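Local coordinates for protein shikimate kinase (Aquifex aeolicus, PDB 2PT5) that probably catalyses the transfer of a phosphate from ATP to the 3-hydroxyl group of shikimate, a step toward chorismate and the aromatic amino acids, at residues 8-13 / 99-104; 4-9 / 135-140; 29-34 / 74-79; 14-19 / 152-157. All coordinates share one frame; numbering follows the deposited sequence.

Contacts 1 and 2 start from the same piece of chain, the end of strand 2-6 and the P-loop, and their centres lie about 9 Å apart. Contact 1 reaches neighbouring strand 95-100, contact 2 helix 127-137. Contact 3, about 14 Å from contact 1 centre to centre, pairs edge strand 28-30 with strand 72-75 and is nested within the loop that contact 1 closes. K13 joins these three by bonding to G7 and T76, a worked example of a general principle: the loops after the strands of a parallel P-loop sheet gather the active site. Contact 4, about 13 Å from contact 1 centre to centre, packs helices 13-24 and 150-162 against each other.

Contact 1: 8-13 / 99-104; sequences FMCSGK and IDIPFE
I101 and I99 form an apolar floor under the P-loop, I101 beneath C10 and S11 and I99 beneath S11 and K13. Methyl groups do most of the touching. I101 CD1 lies 3.7 Å from C10 SG and 4.0 Å from S11 CB, lifted there by a first torsion that sets CG1 between the backbone N and the carbonyl carbon (chi1 51°). I99 divides its two branches along the loop. Its CG2 comes up against the carbonyl of S11, 3.2 Å from S11 O, while its CD1 reaches K13 CA at 4.1 Å, where the helix begins.

Polar linkage between the segments is indirect: one water takes the N-H of F8, 3.0 Å from F8 N, and gives a hydrogen to the carbonyl of strand residue I99, 2.8 Å from I99 O. Within the loop, F8 O is gripped twice by S11. S11 OG donates to F8 O at 2.6 Å, in the carbonyl plane, and S11 N donates to F8 O at 3.0 Å, closing a type I turn. G12 follows with a positive phi and stands at the N-cap of helix 13-24.

One covalent bond also fixes the loop, a disulfide from C10 to C110, next to helix 103-109. K13 sends its amino group away from the isoleucines to bond T76 O and G7 O.

Residues 10 to 13 are predicted to bind ATP. The chemistry implies that this loop meets strand 95-100 through hydrocarbon and one water, while S11 and the C10–C110 disulfide hold its own shape.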
loop_
_atom_site.group_PDB
_atom_site.type_symbol
_atom_site.label_atom_id
_atom_site.label_comp_id
_atom_site.label_asym_id
_atom_site.label_seq_id
_atom_site.Cartn_x
_atom_site.Cartn_y
_atom_site.Cartn_z
ATOM N N PHE A 8 2.143 -0.237 -5.577
ATOM C CA PHE A 8 1.688 0.991 -6.210
ATOM C C PHE A 8 0.182 1.200 -6.031
ATOM O O PHE A 8 -0.584 0.254 -5.805
ATOM C CB PHE A 8 2.072 1.010 -7.702
ATOM C CG PHE A 8 3.558 0.936 -7.942
ATOM C CD1 PHE A 8 4.172 -0.281 -8.252
ATOM C CD2 PHE A 8 4.355 2.070 -7.808
ATOM C CE1 PHE A 8 5.562 -0.369 -8.424
ATOM C CE2 PHE A 8 5.743 1.994 -7.977
ATOM C CZ PHE A 8 6.347 0.768 -8.287
HETATM N N MSE A 9 -0.219 2.462 -6.126
HETATM C CA MSE A 9 -1.606 2.882 -5.970
HETATM C C MSE A 9 -2.620 2.076 -6.780
HETATM O O MSE A 9 -3.730 1.809 -6.318
HETATM C CB MSE A 9 -1.719 4.362 -6.344
HETATM C CG MSE A 9 -3.131 4.846 -6.625
HETATM SE SE MSE A 9 -3.176 5.898 -8.262
HETATM C CE MSE A 9 -3.904 4.568 -9.463
ATOM N N CYS A 10 -2.241 1.689 -7.991
ATOM C CA CYS A 10 -3.143 0.942 -8.852
ATOM C C CYS A 10 -2.933 -0.568 -8.787
ATOM O O CYS A 10 -3.205 -1.269 -9.763
ATOM C CB CYS A 10 -2.963 1.421 -10.295
ATOM S SG CYS A 10 -1.220 1.358 -10.834
ATOM N N SER A 11 -2.458 -1.081 -7.659
ATOM C CA SER A 11 -2.230 -2.517 -7.562
ATOM C C SER A 11 -3.368 -3.253 -6.846
ATOM O O SER A 11 -3.277 -4.451 -6.594
ATOM C CB SER A 11 -0.884 -2.808 -6.876
ATOM O OG SER A 11 -0.853 -2.289 -5.564
ATOM N N GLY A 12 -4.441 -2.532 -6.531
ATOM C CA GLY A 12 -5.579 -3.141 -5.861
ATOM C C GLY A 12 -5.430 -3.425 -4.373
ATOM O O GLY A 12 -6.111 -4.302 -3.838
ATOM N N LYS A 13 -4.548 -2.690 -3.701
ATOM C CA LYS A 13 -4.329 -2.880 -2.270
ATOM C C LYS A 13 -5.616 -2.732 -1.462
ATOM O O LYS A 13 -5.943 -3.578 -0.627
ATOM C CB LYS A 13 -3.299 -1.875 -1.751
ATOM C CG LYS A 13 -1.887 -2.103 -2.245
ATOM C CD LYS A 13 -0.999 -0.938 -1.869
ATOM C CE LYS A 13 -1.491 0.356 -2.530
ATOM N NZ LYS A 13 -0.621 1.510 -2.195
ATOM N N ILE A 99 1.851 -6.614 -3.416
ATOM C CA ILE A 99 0.994 -6.972 -4.536
ATOM C C ILE A 99 1.678 -6.321 -5.731
ATOM O O ILE A 99 1.550 -5.118 -5.979
ATOM C CB ILE A 99 -0.418 -6.419 -4.337
ATOM C CG1 ILE A 99 -1.016 -7.024 -3.062
ATOM C CG2 ILE A 99 -1.271 -6.741 -5.546
ATOM C CD1 ILE A 99 -2.341 -6.395 -2.627
ATOM N N ASP A 100 2.417 -7.151 -6.456
ATOM C CA ASP A 100 3.228 -6.737 -7.595
ATOM C C ASP A 100 2.563 -6.694 -8.969
ATOM O O ASP A 100 1.975 -7.674 -9.407
ATOM C CB ASP A 100 4.436 -7.678 -7.669
ATOM C CG ASP A 100 5.513 -7.186 -8.613
ATOM O OD1 ASP A 100 6.260 -8.039 -9.133
ATOM O OD2 ASP A 100 5.629 -5.959 -8.817
ATOM N N ILE A 101 2.666 -5.548 -9.638
ATOM C CA ILE A 101 2.157 -5.390 -10.998
ATOM C C ILE A 101 3.329 -4.885 -11.845
ATOM O O ILE A 101 4.135 -4.067 -11.383
ATOM C CB ILE A 101 1.006 -4.358 -11.105
ATOM C CG1 ILE A 101 1.412 -3.047 -10.437
ATOM C CG2 ILE A 101 -0.275 -4.936 -10.509
ATOM C CD1 ILE A 101 0.392 -1.931 -10.614
ATOM N N PRO A 102 3.449 -5.376 -13.088
ATOM C CA PRO A 102 4.520 -4.983 -14.011
ATOM C C PRO A 102 4.377 -3.537 -14.489
ATOM O O PRO A 102 3.293 -2.956 -14.412
ATOM C CB PRO A 102 4.382 -5.993 -15.146
ATOM C CG PRO A 102 2.902 -6.270 -15.162
ATOM C CD PRO A 102 2.579 -6.400 -13.694
ATOM N N PHE A 103 5.467 -2.962 -14.989
ATOM C CA PHE A 103 5.447 -1.569 -15.439
ATOM C C PHE A 103 4.329 -1.250 -16.425
ATOM O O PHE A 103 3.697 -0.209 -16.309
ATOM C CB PHE A 103 6.800 -1.180 -16.055
ATOM C CG PHE A 103 6.972 0.312 -16.292
ATOM C CD1 PHE A 103 6.801 1.228 -15.251
ATOM C CD2 PHE A 103 7.376 0.794 -17.540
ATOM C CE1 PHE A 103 7.035 2.603 -15.444
ATOM C CE2 PHE A 103 7.614 2.167 -17.743
ATOM C CZ PHE A 103 7.443 3.069 -16.692
ATOM N N GLU A 104 4.073 -2.135 -17.389
ATOM C CA GLU A 104 3.025 -1.864 -18.372
ATOM C C GLU A 104 1.635 -1.749 -17.732
ATOM O O GLU A 104 0.812 -0.951 -18.180
ATOM C CB GLU A 104 3.012 -2.930 -19.493
ATOM C CG GLU A 104 2.585 -4.322 -19.051
ATOM C CD GLU A 104 3.748 -5.204 -18.658
ATOM O OE1 GLU A 104 4.849 -4.673 -18.380
ATOM O OE2 GLU A 104 3.554 -6.436 -18.614
HETATM O O HOH W 1 2.679 -2.813 -6.990
#

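Contact 2: 4-9 / 135-140; sequences YLIGFM and KIYSKA
Y137, on helix 127-137, lays its ring on the P-loop's leading glycine and sets its edge against F8. A first torsion that turns CG opposite the carbonyl carbon (chi1 -65°) sends the ring toward the end of strand 2-6. There G7 CA sits over one ring face, 3.6 Å from the centroid of the Y137 ring and only 9° off its normal, a CH-pi contact. The same ring makes a T-shaped pair with F8: Y137 CE2 stands over the middle of the F8 face, 3.6 Å from F8 CZ, and the planes meet at 87°. At its far end the hydroxyl of Y137 hydrogen-bonds G78 O, the carbonyl of a predicted substrate-binding residue. Nearer the backbone, Y137 CD1 lies 4.2 Å from I6 CG1, and Y137 O, which also accepts the N-H of A140 in a type I turn, has I6 CD1 beside it at 3.6 Å.

Three residues on, A140 ends the turn and points its methyl at the same isoleucine, with CB 3.8 Å from I6 CD1.

With a leucine in place of Y137, the face of F8 would probably lose its perpendicular partner, G7 its aromatic cover, and G78 O the hydroxyl that now bonds it.

G7 adopts backbone angles that would jam a side chain against the preceding carbonyl. One tyrosine, using its ring face on G7, its edge on F8 and its hydroxyl on G78 O, thus ties the start of the P-loop to the segment carrying G78.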
loop_
_atom_site.group_PDB
_atom_site.type_symbol
_atom_site.label_atom_id
_atom_site.label_comp_id
_atom_site.label_asym_id
_atom_site.label_seq_id
_atom_site.Cartn_x
_atom_site.Cartn_y
_atom_site.Cartn_z
ATOM N N TYR A 4 0.140 -6.282 6.373
ATOM C CA TYR A 4 0.315 -5.033 5.645
ATOM C C TYR A 4 0.391 -5.242 4.146
ATOM O O TYR A 4 1.128 -6.106 3.671
ATOM C CB TYR A 4 1.579 -4.316 6.122
ATOM C CG TYR A 4 1.596 -4.035 7.606
ATOM C CD1 TYR A 4 2.148 -4.949 8.502
ATOM C CD2 TYR A 4 1.051 -2.854 8.116
ATOM C CE1 TYR A 4 2.160 -4.691 9.881
ATOM C CE2 TYR A 4 1.055 -2.587 9.490
ATOM C CZ TYR A 4 1.614 -3.509 10.369
ATOM O OH TYR A 4 1.630 -3.248 11.730
ATOM N N LEU A 5 -0.370 -4.446 3.400
ATOM C CA LEU A 5 -0.356 -4.549 1.946
ATOM C C LEU A 5 0.415 -3.359 1.391
ATOM O O LEU A 5 0.132 -2.221 1.735
ATOM C CB LEU A 5 -1.780 -4.553 1.386
ATOM C CG LEU A 5 -2.731 -5.645 1.891
ATOM C CD1 LEU A 5 -4.030 -5.560 1.105
ATOM C CD2 LEU A 5 -2.099 -7.023 1.745
ATOM N N ILE A 6 1.397 -3.627 0.536
ATOM C CA ILE A 6 2.197 -2.556 -0.038
ATOM C C ILE A 6 2.283 -2.710 -1.547
ATOM O O ILE A 6 2.082 -3.801 -2.083
ATOM C CB ILE A 6 3.625 -2.542 0.574
ATOM C CG1 ILE A 6 4.436 -3.742 0.076
ATOM C CG2 ILE A 6 3.533 -2.608 2.089
ATOM C CD1 ILE A 6 5.823 -3.860 0.715
ATOM N N GLY A 7 2.575 -1.609 -2.229
ATOM C CA GLY A 7 2.682 -1.640 -3.675
ATOM C C GLY A 7 2.187 -0.329 -4.251
ATOM O O GLY A 7 1.829 0.591 -3.503
ATOM N N PHE A 8 2.143 -0.237 -5.577
ATOM C CA PHE A 8 1.688 0.991 -6.210
ATOM C C PHE A 8 0.182 1.200 -6.031
ATOM O O PHE A 8 -0.584 0.254 -5.805
ATOM C CB PHE A 8 2.072 1.010 -7.702
ATOM C CG PHE A 8 3.558 0.936 -7.942
ATOM C CD1 PHE A 8 4.172 -0.281 -8.252
ATOM C CD2 PHE A 8 4.355 2.070 -7.808
ATOM C CE1 PHE A 8 5.562 -0.369 -8.424
ATOM C CE2 PHE A 8 5.743 1.994 -7.977
ATOM C CZ PHE A 8 6.347 0.768 -8.287
HETATM N N MSE A 9 -0.219 2.462 -6.126
HETATM C CA MSE A 9 -1.606 2.882 -5.970
HETATM C C MSE A 9 -2.620 2.076 -6.780
HETATM O O MSE A 9 -3.730 1.809 -6.318
HETATM C CB MSE A 9 -1.719 4.362 -6.344
HETATM C CG MSE A 9 -3.131 4.846 -6.625
HETATM SE SE MSE A 9 -3.176 5.898 -8.262
HETATM C CE MSE A 9 -3.904 4.568 -9.463
ATOM N N LYS A 135 11.871 -1.702 -5.816
ATOM C CA LYS A 135 13.005 -2.364 -5.172
ATOM C C LYS A 135 12.732 -2.466 -3.671
ATOM O O LYS A 135 13.112 -3.442 -3.017
ATOM C CB LYS A 135 14.296 -1.568 -5.410
ATOM C CG LYS A 135 14.859 -1.703 -6.818
ATOM C CD LYS A 135 16.079 -0.793 -7.044
ATOM C CE LYS A 135 16.551 -0.868 -8.493
ATOM N NZ LYS A 135 17.516 0.221 -8.864
ATOM N N ILE A 136 12.075 -1.450 -3.128
ATOM C CA ILE A 136 11.748 -1.455 -1.713
ATOM C C ILE A 136 10.572 -2.422 -1.501
ATOM O O ILE A 136 10.617 -3.279 -0.622
ATOM C CB ILE A 136 11.361 -0.044 -1.225
ATOM C CG1 ILE A 136 12.490 0.952 -1.542
ATOM C CG2 ILE A 136 11.068 -0.076 0.269
ATOM C CD1 ILE A 136 13.843 0.582 -0.940
ATOM N N TYR A 137 9.531 -2.296 -2.319
ATOM C CA TYR A 137 8.376 -3.184 -2.193
ATOM C C TYR A 137 8.824 -4.641 -2.153
ATOM O O TYR A 137 8.327 -5.431 -1.345
ATOM C CB TYR A 137 7.408 -3.011 -3.370
ATOM C CG TYR A 137 6.722 -1.669 -3.476
ATOM C CD1 TYR A 137 6.403 -0.929 -2.342
ATOM C CD2 TYR A 137 6.367 -1.149 -4.724
ATOM C CE1 TYR A 137 5.751 0.303 -2.443
ATOM C CE2 TYR A 137 5.716 0.077 -4.840
ATOM C CZ TYR A 137 5.412 0.797 -3.694
ATOM O OH TYR A 137 4.807 2.029 -3.802
ATOM N N SER A 138 9.774 -4.988 -3.024
ATOM C CA SER A 138 10.284 -6.358 -3.122
ATOM C C SER A 138 10.881 -6.901 -1.835
ATOM O O SER A 138 11.162 -8.089 -1.744
ATOM C CB SER A 138 11.335 -6.474 -4.241
ATOM O OG SER A 138 10.767 -6.244 -5.523
ATOM N N LYS A 139 11.084 -6.040 -0.844
ATOM C CA LYS A 139 11.650 -6.485 0.423
ATOM C C LYS A 139 10.568 -7.081 1.326
ATOM O O LYS A 139 10.838 -7.472 2.459
ATOM C CB LYS A 139 12.343 -5.310 1.125
ATOM C CG LYS A 139 13.545 -4.765 0.354
ATOM C CD LYS A 139 14.180 -3.576 1.056
ATOM C CE LYS A 139 15.487 -3.177 0.382
ATOM N NZ LYS A 139 16.482 -4.287 0.419
ATOM N N ALA A 140 9.351 -7.166 0.796
ATOM C CA ALA A 140 8.203 -7.690 1.529
ATOM C C ALA A 140 8.320 -9.175 1.875
ATOM O O ALA A 140 8.932 -9.948 1.138
ATOM C CB ALA A 140 6.928 -7.454 0.713
#

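Contact 3: 29-34 / 74-79; sequences YDVDEE and ISTGGG
Y29 begins a short parallel pairing of edge strand 28-30 with strand 72-75: its carbonyl takes the N-H of S75, with S75 N 2.8 Å from Y29 O, and the CA-H of I74 approaches the same oxygen, I74 CA lying 3.1 Å from Y29 O.

D30 works with both carboxylate oxygens. Its OD1 uses the anti lone pair to accept from S75 OG at 2.6 Å, and its OD2 caps helix 31-39 by accepting from E33 N at 2.9 Å, 35° out of the carboxylate plane. E33 returns the favour, OE2 being met from above its carboxylate plane by D30 N at 3.1 Å, which completes a capping box. With CG opposite the backbone N (chi1 171°), the acid can face strand and helix together.

V31, the first residue of the helix, supplies the last backbone bond of the pairing, nearly straight, from V31 N to S75 O at 3.0 Å, and rests its CG2 on I74 CG2.

D32, predicted to bind the substrate, brings OD1 within 3.7 Å of G77 CA; a CB on G77 would collide with that oxygen. OD2 of D32 has no partner in the model.

The lack of a side chain at G77 therefore lets the loop after strand 72-75 lie against OD1 of D32, while D30 fixes the start of the helix that carries this acid; D32 and the loop leading to G78, both predicted substrate-binding residues, come to stand side by side.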
loop_
_atom_site.group_PDB
_atom_site.type_symbol
_atom_site.label_atom_id
_atom_site.label_comp_id
_atom_site.label_asym_id
_atom_site.label_seq_id
_atom_site.Cartn_x
_atom_site.Cartn_y
_atom_site.Cartn_z
ATOM N N TYR A 29 -8.199 -1.427 7.109
ATOM C CA TYR A 29 -7.956 0.005 7.186
ATOM C C TYR A 29 -6.948 0.393 6.116
ATOM O O TYR A 29 -6.005 -0.352 5.830
ATOM C CB TYR A 29 -7.408 0.388 8.564
ATOM C CG TYR A 29 -8.451 0.420 9.645
ATOM C CD1 TYR A 29 -9.340 1.485 9.740
ATOM C CD2 TYR A 29 -8.584 -0.635 10.549
ATOM C CE1 TYR A 29 -10.341 1.500 10.700
ATOM C CE2 TYR A 29 -9.589 -0.631 11.520
ATOM C CZ TYR A 29 -10.463 0.442 11.584
ATOM O OH TYR A 29 -11.475 0.462 12.510
ATOM N N ASP A 30 -7.172 1.559 5.524
ATOM C CA ASP A 30 -6.288 2.097 4.508
ATOM C C ASP A 30 -5.702 3.376 5.084
ATOM O O ASP A 30 -6.441 4.288 5.444
ATOM C CB ASP A 30 -7.055 2.425 3.234
ATOM C CG ASP A 30 -6.201 3.178 2.235
ATOM O OD1 ASP A 30 -5.249 2.583 1.697
ATOM O OD2 ASP A 30 -6.470 4.373 2.009
ATOM N N VAL A 31 -4.380 3.446 5.172
ATOM C CA VAL A 31 -3.724 4.619 5.750
ATOM C C VAL A 31 -4.151 5.948 5.134
ATOM O O VAL A 31 -4.610 6.835 5.845
ATOM C CB VAL A 31 -2.194 4.506 5.646
ATOM C CG1 VAL A 31 -1.537 5.783 6.189
ATOM C CG2 VAL A 31 -1.718 3.264 6.410
ATOM N N ASP A 32 -4.003 6.091 3.818
ATOM C CA ASP A 32 -4.377 7.342 3.169
ATOM C C ASP A 32 -5.802 7.772 3.493
ATOM O O ASP A 32 -6.051 8.956 3.750
ATOM C CB ASP A 32 -4.192 7.232 1.655
ATOM C CG ASP A 32 -2.733 7.400 1.227
ATOM O OD1 ASP A 32 -2.446 7.217 0.025
ATOM O OD2 ASP A 32 -1.877 7.723 2.085
ATOM N N GLU A 33 -6.738 6.824 3.487
ATOM C CA GLU A 33 -8.133 7.156 3.787
ATOM C C GLU A 33 -8.263 7.621 5.241
ATOM O O GLU A 33 -9.051 8.516 5.546
ATOM C CB GLU A 33 -9.042 5.946 3.512
ATOM C CG GLU A 33 -9.714 5.353 4.735
ATOM C CD GLU A 33 -10.137 3.902 4.536
ATOM O OE1 GLU A 33 -10.732 3.590 3.476
ATOM O OE2 GLU A 33 -9.875 3.081 5.451
ATOM N N GLU A 34 -7.481 7.026 6.138
ATOM C CA GLU A 34 -7.532 7.416 7.546
ATOM C C GLU A 34 -6.856 8.772 7.740
ATOM O O GLU A 34 -7.313 9.601 8.525
ATOM C CB GLU A 34 -6.848 6.360 8.420
ATOM C CG GLU A 34 -7.580 5.033 8.423
ATOM C CD GLU A 34 -9.061 5.203 8.713
ATOM O OE1 GLU A 34 -9.403 5.744 9.781
ATOM O OE2 GLU A 34 -9.889 4.805 7.870
ATOM N N ILE A 74 -3.960 -3.739 6.941
ATOM C CA ILE A 74 -3.718 -2.333 6.661
ATOM C C ILE A 74 -3.099 -2.162 5.283
ATOM O O ILE A 74 -2.042 -2.736 5.011
ATOM C CB ILE A 74 -2.750 -1.737 7.698
ATOM C CG1 ILE A 74 -3.385 -1.771 9.088
ATOM C CG2 ILE A 74 -2.373 -0.326 7.315
ATOM C CD1 ILE A 74 -2.377 -1.540 10.200
ATOM N N SER A 75 -3.763 -1.392 4.418
ATOM C CA SER A 75 -3.241 -1.109 3.085
ATOM C C SER A 75 -2.466 0.196 3.257
ATOM O O SER A 75 -2.873 1.064 4.029
ATOM C CB SER A 75 -4.377 -0.931 2.064
ATOM O OG SER A 75 -5.273 0.097 2.460
ATOM N N THR A 76 -1.341 0.320 2.563
ATOM C CA THR A 76 -0.502 1.512 2.676
ATOM C C THR A 76 -0.465 2.326 1.382
ATOM O O THR A 76 -0.819 1.830 0.314
ATOM C CB THR A 76 0.939 1.117 3.062
ATOM O OG1 THR A 76 1.495 0.282 2.036
ATOM C CG2 THR A 76 0.950 0.344 4.379
ATOM N N GLY A 77 -0.039 3.578 1.479
ATOM C CA GLY A 77 0.031 4.418 0.292
ATOM C C GLY A 77 1.268 4.094 -0.523
ATOM O O GLY A 77 2.139 3.367 -0.052
ATOM N N GLY A 78 1.355 4.628 -1.740
ATOM C CA GLY A 78 2.509 4.358 -2.584
ATOM C C GLY A 78 3.849 4.663 -1.931
ATOM O O GLY A 78 4.758 3.825 -1.926
ATOM N N GLY A 79 3.962 5.861 -1.368
ATOM C CA GLY A 79 5.194 6.285 -0.730
ATOM C C GLY A 79 5.492 5.596 0.582
ATOM O O GLY A 79 6.635 5.199 0.844
#

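Contact 4: 14-19 / 152-157; sequences STVGSL and EVVKEI
V16 stands with CG1 opposite its backbone N (chi1 166°), which spreads its two methyls over separate partners on helix 150-162. V154 holds a like first torsion (chi1 170°), and this leaves its CG2 facing helix 13-24. From these settings V16 CG1 meets the tip of I157, 3.7 Å from I157 CD1. The V16 side chain runs past that of V154 in the opposite direction, V16 CG1 lying 4.1 Å from V154 CG2. It crosses the side chain of V153 at about a right angle, with V16 CG2 4.0 Å from V153 CB.

One turn further along the first helix, L19 lays its side chain across V154 CG2. Its CB is 3.6 Å from that methyl, while L19 CD1 stays 4.0 Å from V154 CG2. V154 CG2 thus rests against both V16 and L19, and V16 lies among three branched side chains.

The axes of segments 14-19 and 152-157 come within 9.5 Å and cross at -59°. Below them lies the sheet: V16 also rests on I99, while I157 touches V97 and V153, like I157, touches V144.

Replacing V16 by an alanine would probably open a gap among V153, V154 and I157, since both methyls that reach them would be missing.

What joins the two segments is a seam of apolar, mostly branched side chains, without a polar bond between them, by which the helix that starts at the P-loop is packed against the C-terminal helix over the strands 95-100 and 142-145.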
loop_
_atom_site.group_PDB
_atom_site.type_symbol
_atom_site.label_atom_id
_atom_site.label_comp_id
_atom_site.label_asym_id
_atom_site.label_seq_id
_atom_site.Cartn_x
_atom_site.Cartn_y
_atom_site.Cartn_z
ATOM N N SER A 14 -6.341 -1.650 -1.709
ATOM C CA SER A 14 -7.586 -1.379 -1.000
ATOM C C SER A 14 -8.644 -2.474 -1.205
ATOM O O SER A 14 -9.233 -2.962 -0.239
ATOM C CB SER A 14 -8.147 -0.023 -1.444
ATOM O OG SER A 14 -9.266 0.347 -0.658
ATOM N N THR A 15 -8.878 -2.865 -2.454
ATOM C CA THR A 15 -9.872 -3.890 -2.758
ATOM C C THR A 15 -9.490 -5.268 -2.202
ATOM O O THR A 15 -10.292 -5.933 -1.542
ATOM C CB THR A 15 -10.104 -3.982 -4.277
ATOM O OG1 THR A 15 -10.889 -5.144 -4.577
ATOM C CG2 THR A 15 -8.787 -4.055 -5.014
ATOM N N VAL A 16 -8.263 -5.697 -2.468
ATOM C CA VAL A 16 -7.783 -6.974 -1.963
ATOM C C VAL A 16 -7.802 -6.961 -0.431
ATOM O O VAL A 16 -8.125 -7.966 0.204
ATOM C CB VAL A 16 -6.352 -7.249 -2.473
ATOM C CG1 VAL A 16 -5.715 -8.387 -1.684
ATOM C CG2 VAL A 16 -6.404 -7.587 -3.973
ATOM N N GLY A 17 -7.461 -5.815 0.154
ATOM C CA GLY A 17 -7.451 -5.692 1.602
ATOM C C GLY A 17 -8.811 -5.954 2.227
ATOM O O GLY A 17 -8.916 -6.662 3.226
ATOM N N SER A 18 -9.853 -5.380 1.642
ATOM C CA SER A 18 -11.210 -5.580 2.141
ATOM C C SER A 18 -11.619 -7.051 2.037
ATOM O O SER A 18 -12.117 -7.631 3.004
ATOM C CB SER A 18 -12.204 -4.721 1.350
ATOM O OG SER A 18 -13.542 -5.004 1.741
ATOM N N LEU A 19 -11.415 -7.641 0.861
ATOM C CA LEU A 19 -11.747 -9.045 0.631
ATOM C C LEU A 19 -10.977 -9.918 1.622
ATOM O O LEU A 19 -11.519 -10.848 2.224
ATOM C CB LEU A 19 -11.381 -9.452 -0.808
ATOM C CG LEU A 19 -12.224 -8.938 -1.986
ATOM C CD1 LEU A 19 -11.546 -9.297 -3.296
ATOM C CD2 LEU A 19 -13.619 -9.554 -1.948
ATOM N N GLU A 152 -8.520 -13.584 -7.008
ATOM C CA GLU A 152 -7.435 -14.523 -7.250
ATOM C C GLU A 152 -6.213 -14.160 -6.416
ATOM O O GLU A 152 -5.489 -15.034 -5.949
ATOM C CB GLU A 152 -7.075 -14.547 -8.737
ATOM C CG GLU A 152 -8.086 -15.309 -9.561
ATOM C CD GLU A 152 -8.380 -16.669 -8.960
ATOM O OE1 GLU A 152 -7.418 -17.437 -8.737
ATOM O OE2 GLU A 152 -9.568 -16.964 -8.705
ATOM N N VAL A 153 -5.992 -12.864 -6.230
ATOM C CA VAL A 153 -4.863 -12.403 -5.431
ATOM C C VAL A 153 -5.098 -12.786 -3.971
ATOM O O VAL A 153 -4.161 -13.130 -3.257
ATOM C CB VAL A 153 -4.691 -10.872 -5.546
ATOM C CG1 VAL A 153 -3.553 -10.401 -4.649
ATOM C CG2 VAL A 153 -4.436 -10.494 -7.004
ATOM N N VAL A 154 -6.356 -12.729 -3.532
ATOM C CA VAL A 154 -6.701 -13.095 -2.157
ATOM C C VAL A 154 -6.368 -14.567 -1.916
ATOM O O VAL A 154 -5.793 -14.916 -0.886
ATOM C CB VAL A 154 -8.211 -12.847 -1.853
ATOM C CG1 VAL A 154 -8.593 -13.457 -0.514
ATOM C CG2 VAL A 154 -8.493 -11.350 -1.819
ATOM N N LYS A 155 -6.732 -15.430 -2.861
ATOM C CA LYS A 155 -6.440 -16.856 -2.728
ATOM C C LYS A 155 -4.933 -17.053 -2.634
ATOM O O LYS A 155 -4.455 -17.918 -1.899
ATOM C CB LYS A 155 -6.971 -17.637 -3.930
ATOM C CG LYS A 155 -8.481 -17.727 -3.997
ATOM C CD LYS A 155 -8.916 -18.453 -5.254
ATOM C CE LYS A 155 -10.423 -18.540 -5.357
ATOM N NZ LYS A 155 -10.824 -19.166 -6.649
ATOM N N GLU A 156 -4.192 -16.249 -3.393
ATOM C CA GLU A 156 -2.735 -16.313 -3.386
ATOM C C GLU A 156 -2.223 -15.975 -1.992
ATOM O O GLU A 156 -1.392 -16.689 -1.427
ATOM C CB GLU A 156 -2.152 -15.312 -4.391
ATOM C CG GLU A 156 -2.246 -15.721 -5.858
ATOM C CD GLU A 156 -1.832 -14.595 -6.806
ATOM O OE1 GLU A 156 -0.739 -14.018 -6.618
ATOM O OE2 GLU A 156 -2.601 -14.287 -7.742
ATOM N N ILE A 157 -2.724 -14.880 -1.434
ATOM C CA ILE A 157 -2.291 -14.458 -0.111
ATOM C C ILE A 157 -2.663 -15.475 0.964
ATOM O O ILE A 157 -1.828 -15.846 1.786
ATOM C CB ILE A 157 -2.875 -13.079 0.247
ATOM C CG1 ILE A 157 -2.334 -12.027 -0.729
ATOM C CG2 ILE A 157 -2.499 -12.704 1.679
ATOM C CD1 ILE A 157 -3.050 -10.708 -0.641
#